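Local coordinates for protein putative fructose-bisphosphate aldolase (PDB 3PM6) that belongs to the class II fructose-bisphosphate aldolase family, metal-dependent enzymes built on a TIM barrel, and holds a zinc ion, at residues K126-V137 and E176-I185. Residues are numbered along the deposited sequence; the frame is centred on the assembly and turned at random.
Sequences KEENLRLTRELV and ESEEFVATGI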
ATOM      1  N   LYS A 126      34.899  10.361   0.173  1.00 18.57           N
ATOM      2  CA  LYS A 126      34.630  10.897  -1.154  1.00 19.91           C
ATOM      3  C   LYS A 126      34.985   9.929  -2.291  1.00 19.46           C
ATOM      4  O   LYS A 126      34.199   9.701  -3.215  1.00 19.05           O
ATOM      5  CB  LYS A 126      35.378  12.229  -1.337  1.00 20.47           C
ATOM      6  CG  LYS A 126      35.065  12.883  -2.645  1.00 23.69           C
ATOM      7  CD  LYS A 126      36.023  14.024  -2.974  1.00 31.73           C
ATOM      8  CE  LYS A 126      37.089  13.601  -3.984  1.00 34.53           C
ATOM      9  NZ  LYS A 126      36.491  12.710  -5.053  1.00 36.26           N
ATOM     10  N   GLU A 127      36.196   9.387  -2.236  1.00 20.23           N
ATOM     11  CA  GLU A 127      36.725   8.524  -3.307  1.00 20.35           C
ATOM     12  C   GLU A 127      35.947   7.188  -3.391  1.00 19.43           C
ATOM     13  O   GLU A 127      35.661   6.688  -4.461  1.00 19.61           O
ATOM     14  CB  GLU A 127      38.239   8.323  -3.091  1.00 21.92           C
ATOM     15  CG  GLU A 127      39.105   9.634  -3.145  1.00 26.00           C
ATOM     16  CD  GLU A 127      39.230  10.442  -1.803  1.00 31.21           C
ATOM     17  OE1 GLU A 127      38.764  10.031  -0.690  1.00 33.06           O
ATOM     18  OE2 GLU A 127      39.823  11.541  -1.880  1.00 34.93           O
ATOM     19  N   GLU A 128      35.571   6.636  -2.248  1.00 18.99           N
ATOM     20  CA  GLU A 128      34.721   5.454  -2.214  1.00 18.82           C
ATOM     21  C   GLU A 128      33.297   5.753  -2.720  1.00 18.24           C
ATOM     22  O   GLU A 128      32.719   4.967  -3.484  1.00 19.49           O
ATOM     23  CB  GLU A 128      34.702   4.877  -0.786  1.00 17.82           C
ATOM     24  CG  GLU A 128      33.914   3.573  -0.621  1.00 17.79           C
ATOM     25  CD  GLU A 128      34.636   2.359  -1.203  1.00 19.82           C
ATOM     26  OE1 GLU A 128      35.616   2.493  -1.983  1.00 18.55           O
ATOM     27  OE2 GLU A 128      34.213   1.251  -0.867  1.00 19.42           O
ATOM     28  N   ASN A 129      32.740   6.879  -2.298  1.00 18.14           N
ATOM     29  CA  ASN A 129      31.448   7.370  -2.793  1.00 17.91           C
ATOM     30  C   ASN A 129      31.498   7.417  -4.339  1.00 18.46           C
ATOM     31  O   ASN A 129      30.619   6.869  -5.010  1.00 18.34           O
ATOM     32  CB  ASN A 129      31.193   8.745  -2.136  1.00 16.82           C
ATOM     33  CG  ASN A 129      29.866   9.410  -2.528  1.00 18.50           C
ATOM     34  OD1 ASN A 129      29.156   8.994  -3.462  1.00 15.19           O
ATOM     35  ND2 ASN A 129      29.550  10.522  -1.809  1.00 17.50           N
ATOM     36  N   LEU A 130      32.548   8.013  -4.914  1.00 19.27           N
ATOM     37  CA  LEU A 130      32.646   8.076  -6.385  1.00 19.82           C
ATOM     38  C   LEU A 130      32.715   6.697  -7.003  1.00 20.35           C
ATOM     39  O   LEU A 130      32.026   6.430  -8.010  1.00 20.56           O
ATOM     40  CB  LEU A 130      33.886   8.829  -6.841  1.00 20.79           C
ATOM     41  CG  LEU A 130      33.828  10.327  -6.846  1.00 21.35           C
ATOM     42  CD1 LEU A 130      35.275  10.761  -6.986  1.00 25.14           C
ATOM     43  CD2 LEU A 130      32.946  10.846  -8.006  1.00 21.14           C
ATOM     44  N   ARG A 131      33.530   5.828  -6.381  1.00 20.52           N
ATOM     45  CA  ARG A 131      33.779   4.477  -6.876  1.00 20.75           C
ATOM     46  C   ARG A 131      32.502   3.650  -6.899  1.00 20.22           C
ATOM     47  O   ARG A 131      32.137   3.079  -7.927  1.00 19.62           O
ATOM     48  CB  ARG A 131      34.848   3.769  -6.017  1.00 20.38           C
ATOM     49  CG  ARG A 131      35.379   2.457  -6.624  1.00 21.06           C
ATOM     50  CD  ARG A 131      36.282   1.653  -5.659  1.00 20.85           C
ATOM     51  NE  ARG A 131      35.576   1.171  -4.465  1.00 21.86           N
ATOM     52  CZ  ARG A 131      34.780   0.110  -4.446  1.00 22.93           C
ATOM     53  NH1 ARG A 131      34.561  -0.599  -5.550  1.00 25.26           N
ATOM     54  NH2 ARG A 131      34.201  -0.258  -3.330  1.00 25.12           N
ATOM     55  N   LEU A 132      31.848   3.545  -5.747  1.00 20.30           N
ATOM     56  CA  LEU A 132      30.599   2.808  -5.683  1.00 20.92           C
ATOM     57  C   LEU A 132      29.514   3.462  -6.572  1.00 21.20           C
ATOM     58  O   LEU A 132      28.781   2.755  -7.256  1.00 19.99           O
ATOM     59  CB  LEU A 132      30.106   2.699  -4.242  1.00 20.56           C
ATOM     60  CG  LEU A 132      30.980   1.889  -3.294  1.00 21.81           C
ATOM     61  CD1 LEU A 132      30.603   2.240  -1.841  1.00 20.63           C
ATOM     62  CD2 LEU A 132      30.881   0.368  -3.610  1.00 21.37           C
ATOM     63  N   THR A 133      29.414   4.803  -6.556  1.00 21.80           N
ATOM     64  CA  THR A 133      28.389   5.485  -7.384  1.00 22.21           C
ATOM     65  C   THR A 133      28.580   5.122  -8.869  1.00 23.12           C
ATOM     66  O   THR A 133      27.636   4.732  -9.547  1.00 22.63           O
ATOM     67  CB  THR A 133      28.353   7.026  -7.180  1.00 21.74           C
ATOM     68  OG1 THR A 133      28.008   7.330  -5.823  1.00 19.37           O
ATOM     69  CG2 THR A 133      27.316   7.689  -8.108  1.00 22.03           C
ATOM     70  N   ARG A 134      29.810   5.212  -9.367  1.00 24.68           N
ATOM     71  CA  ARG A 134      30.069   4.877 -10.795  1.00 25.42           C
ATOM     72  C   ARG A 134      29.572   3.469 -11.160  1.00 25.79           C
ATOM     73  O   ARG A 134      28.871   3.278 -12.144  1.00 25.58           O
ATOM     74  CB  ARG A 134      31.549   5.011 -11.119  1.00 26.54           C
ATOM     75  CG  ARG A 134      31.926   4.648 -12.555  1.00 28.37           C
ATOM     76  CD  ARG A 134      33.429   4.874 -12.770  1.00 35.47           C
ATOM     77  NE  ARG A 134      33.796   6.289 -12.624  1.00 35.51           N
ATOM     78  CZ  ARG A 134      33.704   7.205 -13.595  1.00 37.00           C
ATOM     79  NH1 ARG A 134      33.256   6.875 -14.815  1.00 38.27           N
ATOM     80  NH2 ARG A 134      34.056   8.458 -13.341  1.00 33.58           N
ATOM     81  N   GLU A 135      29.913   2.487 -10.346  1.00 26.45           N
ATOM     82  CA  GLU A 135      29.530   1.130 -10.664  1.00 27.38           C
ATOM     83  C   GLU A 135      28.060   0.848 -10.438  1.00 26.27           C
ATOM     84  O   GLU A 135      27.476   0.054 -11.174  1.00 26.40           O
ATOM     85  CB  GLU A 135      30.475   0.107 -10.008  1.00 28.71           C
ATOM     86  CG  GLU A 135      30.144  -0.412  -8.651  1.00 32.48           C
ATOM     87  CD  GLU A 135      31.107  -1.560  -8.249  1.00 40.03           C
ATOM     88  OE1 GLU A 135      31.963  -1.341  -7.363  1.00 40.90           O
ATOM     89  OE2 GLU A 135      31.020  -2.677  -8.827  1.00 43.71           O
ATOM     90  N   LEU A 136      27.447   1.511  -9.453  1.00 24.81           N
ATOM     91  CA  LEU A 136      26.035   1.328  -9.225  1.00 23.73           C
ATOM     92  C   LEU A 136      25.169   2.032 -10.262  1.00 23.76           C
ATOM     93  O   LEU A 136      24.065   1.562 -10.570  1.00 24.03           O
ATOM     94  CB  LEU A 136      25.627   1.712  -7.787  1.00 22.97           C
ATOM     95  CG  LEU A 136      26.194   0.758  -6.737  1.00 22.11           C
ATOM     96  CD1 LEU A 136      26.175   1.425  -5.359  1.00 19.96           C
ATOM     97  CD2 LEU A 136      25.497  -0.598  -6.720  1.00 19.71           C
ATOM     98  N   VAL A 137      25.646   3.165 -10.773  1.00 23.98           N
ATOM     99  CA  VAL A 137      24.976   3.849 -11.859  1.00 24.57           C
ATOM    100  C   VAL A 137      24.938   2.932 -13.093  1.00 25.88           C
ATOM    101  O   VAL A 137      23.908   2.832 -13.775  1.00 26.14           O
ATOM    102  CB  VAL A 137      25.690   5.175 -12.203  1.00 24.96           C
ATOM    103  CG1 VAL A 137      25.292   5.665 -13.598  1.00 24.28           C
ATOM    104  CG2 VAL A 137      25.392   6.235 -11.118  1.00 24.68           C
ATOM    105  N   GLU A 176      33.912  18.696  -6.880  1.00 27.29           N
ATOM    106  CA  GLU A 176      33.395  17.354  -6.527  1.00 26.83           C
ATOM    107  C   GLU A 176      32.155  17.069  -7.391  1.00 26.55           C
ATOM    108  O   GLU A 176      31.984  15.950  -7.867  1.00 26.53           O
ATOM    109  CB  GLU A 176      33.158  17.143  -5.009  1.00 26.82           C
ATOM    110  CG  GLU A 176      32.507  15.751  -4.613  1.00 25.69           C
ATOM    111  CD  GLU A 176      32.481  15.451  -3.109  1.00 25.34           C
ATOM    112  OE1 GLU A 176      32.891  16.311  -2.306  1.00 27.25           O
ATOM    113  OE2 GLU A 176      32.063  14.331  -2.714  1.00 23.93           O
ATOM    114  N   SER A 177      31.350  18.100  -7.663  1.00 27.06           N
ATOM    115  CA  SER A 177      30.177  17.966  -8.549  1.00 26.80           C
ATOM    116  C   SER A 177      30.554  17.469  -9.939  1.00 27.40           C
ATOM    117  O   SER A 177      29.966  16.496 -10.438  1.00 26.45           O
ATOM    118  CB  SER A 177      29.431  19.286  -8.664  1.00 27.18           C
ATOM    119  OG  SER A 177      28.917  19.690  -7.412  1.00 28.59           O
ATOM    120  N   GLU A 178      31.531  18.145 -10.551  1.00 28.39           N
ATOM    121  CA  GLU A 178      32.151  17.724 -11.821  1.00 29.51           C
ATOM    122  C   GLU A 178      32.643  16.286 -11.772  1.00 28.26           C
ATOM    123  O   GLU A 178      32.347  15.520 -12.681  1.00 28.10           O
ATOM    124  CB  GLU A 178      33.329  18.654 -12.184  1.00 30.71           C
ATOM    125  CG  GLU A 178      32.928  19.955 -12.902  1.00 36.52           C
ATOM    126  CD  GLU A 178      33.979  21.062 -12.773  1.00 43.42           C
ATOM    127  OE1 GLU A 178      35.183  20.717 -12.615  1.00 45.32           O
ATOM    128  OE2 GLU A 178      33.601  22.271 -12.812  1.00 43.47           O
ATOM    129  N   GLU A 179      33.385  15.921 -10.722  1.00 27.22           N
ATOM    130  CA  GLU A 179      33.805  14.517 -10.546  1.00 28.32           C
ATOM    131  C   GLU A 179      32.593  13.578 -10.607  1.00 26.83           C
ATOM    132  O   GLU A 179      32.656  12.536 -11.252  1.00 27.63           O
ATOM    133  CB  GLU A 179      34.630  14.263  -9.246  1.00 28.29           C
ATOM    134  CG  GLU A 179      35.767  15.310  -8.949  1.00 33.35           C
ATOM    135  CD  GLU A 179      36.594  15.036  -7.644  1.00 36.76           C
ATOM    136  OE1 GLU A 179      36.772  15.948  -6.761  1.00 35.49           O
ATOM    137  OE2 GLU A 179      37.101  13.897  -7.541  1.00 39.57           O
ATOM    138  N   PHE A 180      31.485  13.946  -9.961  1.00 25.35           N
ATOM    139  CA  PHE A 180      30.307  13.061  -9.945  1.00 24.30           C
ATOM    140  C   PHE A 180      29.565  12.992 -11.289  1.00 24.82           C
ATOM    141  O   PHE A 180      29.038  11.927 -11.659  1.00 24.37           O
ATOM    142  CB  PHE A 180      29.374  13.358  -8.778  1.00 22.32           C
ATOM    143  CG  PHE A 180      29.764  12.654  -7.521  1.00 22.99           C
ATOM    144  CD1 PHE A 180      29.204  11.431  -7.205  1.00 21.08           C
ATOM    145  CD2 PHE A 180      30.707  13.205  -6.657  1.00 20.65           C
ATOM    146  CE1 PHE A 180      29.581  10.772  -6.067  1.00 21.59           C
ATOM    147  CE2 PHE A 180      31.084  12.545  -5.510  1.00 22.18           C
ATOM    148  CZ  PHE A 180      30.522  11.337  -5.205  1.00 21.55           C
ATOM    149  N   VAL A 181      29.548  14.100 -12.025  1.00 25.57           N
ATOM    150  CA  VAL A 181      28.949  14.121 -13.382  1.00 26.76           C
ATOM    151  C   VAL A 181      29.579  13.044 -14.310  1.00 27.71           C
ATOM    152  O   VAL A 181      28.886  12.436 -15.123  1.00 28.09           O
ATOM    153  CB  VAL A 181      29.061  15.541 -14.026  1.00 27.05           C
ATOM    154  CG1 VAL A 181      28.892  15.502 -15.547  1.00 28.24           C
ATOM    155  CG2 VAL A 181      28.047  16.509 -13.421  1.00 28.40           C
ATOM    156  N   ALA A 182      30.890  12.829 -14.187  1.00 28.69           N
ATOM    157  CA  ALA A 182      31.604  11.795 -14.978  1.00 29.89           C
ATOM    158  C   ALA A 182      31.176  10.365 -14.634  1.00 29.71           C
ATOM    159  O   ALA A 182      31.459   9.436 -15.397  1.00 30.90           O
ATOM    160  CB  ALA A 182      33.137  11.942 -14.838  1.00 29.88           C
ATOM    161  N   THR A 183      30.511  10.166 -13.488  1.00 28.75           N
ATOM    162  CA  THR A 183      30.016   8.824 -13.150  1.00 27.47           C
ATOM    163  C   THR A 183      28.813   8.465 -13.982  1.00 26.57           C
ATOM    164  O   THR A 183      28.415   7.317 -13.972  1.00 26.78           O
ATOM    165  CB  THR A 183      29.596   8.669 -11.672  1.00 27.83           C
ATOM    166  OG1 THR A 183      28.556   9.608 -11.374  1.00 27.69           O
ATOM    167  CG2 THR A 183      30.767   8.891 -10.737  1.00 26.83           C
ATOM    168  N   GLY A 184      28.229   9.436 -14.692  1.00 25.49           N
ATOM    169  CA  GLY A 184      26.997   9.195 -15.467  1.00 24.34           C
ATOM    170  C   GLY A 184      25.665   9.316 -14.714  1.00 22.44           C
ATOM    171  O   GLY A 184      24.598   8.944 -15.238  1.00 21.11           O
ATOM    172  N   ILE A 185      25.706   9.827 -13.485  1.00 21.10           N
ATOM    173  CA  ILE A 185      24.451  10.123 -12.743  1.00 19.48           C
ATOM    174  C   ILE A 185      23.604  11.087 -13.531  1.00 18.62           C
ATOM    175  O   ILE A 185      24.129  11.796 -14.350  1.00 18.87           O
ATOM    176  CB  ILE A 185      24.723  10.831 -11.425  1.00 19.18           C
ATOM    177  CG1 ILE A 185      25.440  12.133 -11.734  1.00 19.27           C
ATOM    178  CG2 ILE A 185      25.456   9.924 -10.495  1.00 18.87           C
ATOM    179  CD1 ILE A 185      26.107  12.754 -10.581  1.00 24.62           C
TER
HETATM  180  O   HOH W   1      28.618   4.582 -14.582  1.00 24.88           O
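Lys126 and Glu179 form the salt bridge between two neighbouring outer helices of a TIM barrel, 126-141 and 174-181, whose segments 126-137 and 176-181 run nearly parallel (26° between axes) and flank strand 146-149. Lys126 NZ lies 2.8 Å from Glu179 OE2 and meets it from above the carboxylate plane. CG of Lys126 stands anti to the backbone N (chi1 -176°), and bends further out in the chain turn the ammonium toward Glu179; on the way CG and CD pass alongside the carboxylate of Glu176, whose negative charge, though not in contact with NZ, probably helps hold the ammonium. At the other end Arg134 NH1 gives a weak, bent hydrogen bond to Ala182 O (3.2 Å), while Thr183 CA lies over one face of the guanidinium. A water donates to both Arg134 O and Thr183 O, tying the first helix to the turn at Val181-Gly184.

Between these polar ends sits the Phe180 ring. Leu130 CD2 sits over one face in a CH-pi contact, 3.5 Å from the ring centroid and almost on its normal. Asn129 OD1 meets the ring edge, 3.2 Å from Phe180 CE1, with the amide plane turned 65° from the ring; the Asn129 amide is also anchored through ND2 to Glu150 O. Thr133 OG1 approaches the same edge.

Farther along, the two backbones draw closer, and Thr183 CB packs on Arg134 CA at 3.9 Å. Gly184, with positive phi, closes the type I turn Val181-Gly184 and leads the chain back toward the barrel. There Ile185 CG2 touches both Thr133 CG2 and Val137 CG2, and the Ile185 side chain also touches Thr147 and Ala149 of strand 146-149, while Val137 CG1 rests 3.6 Å from Thr183 O.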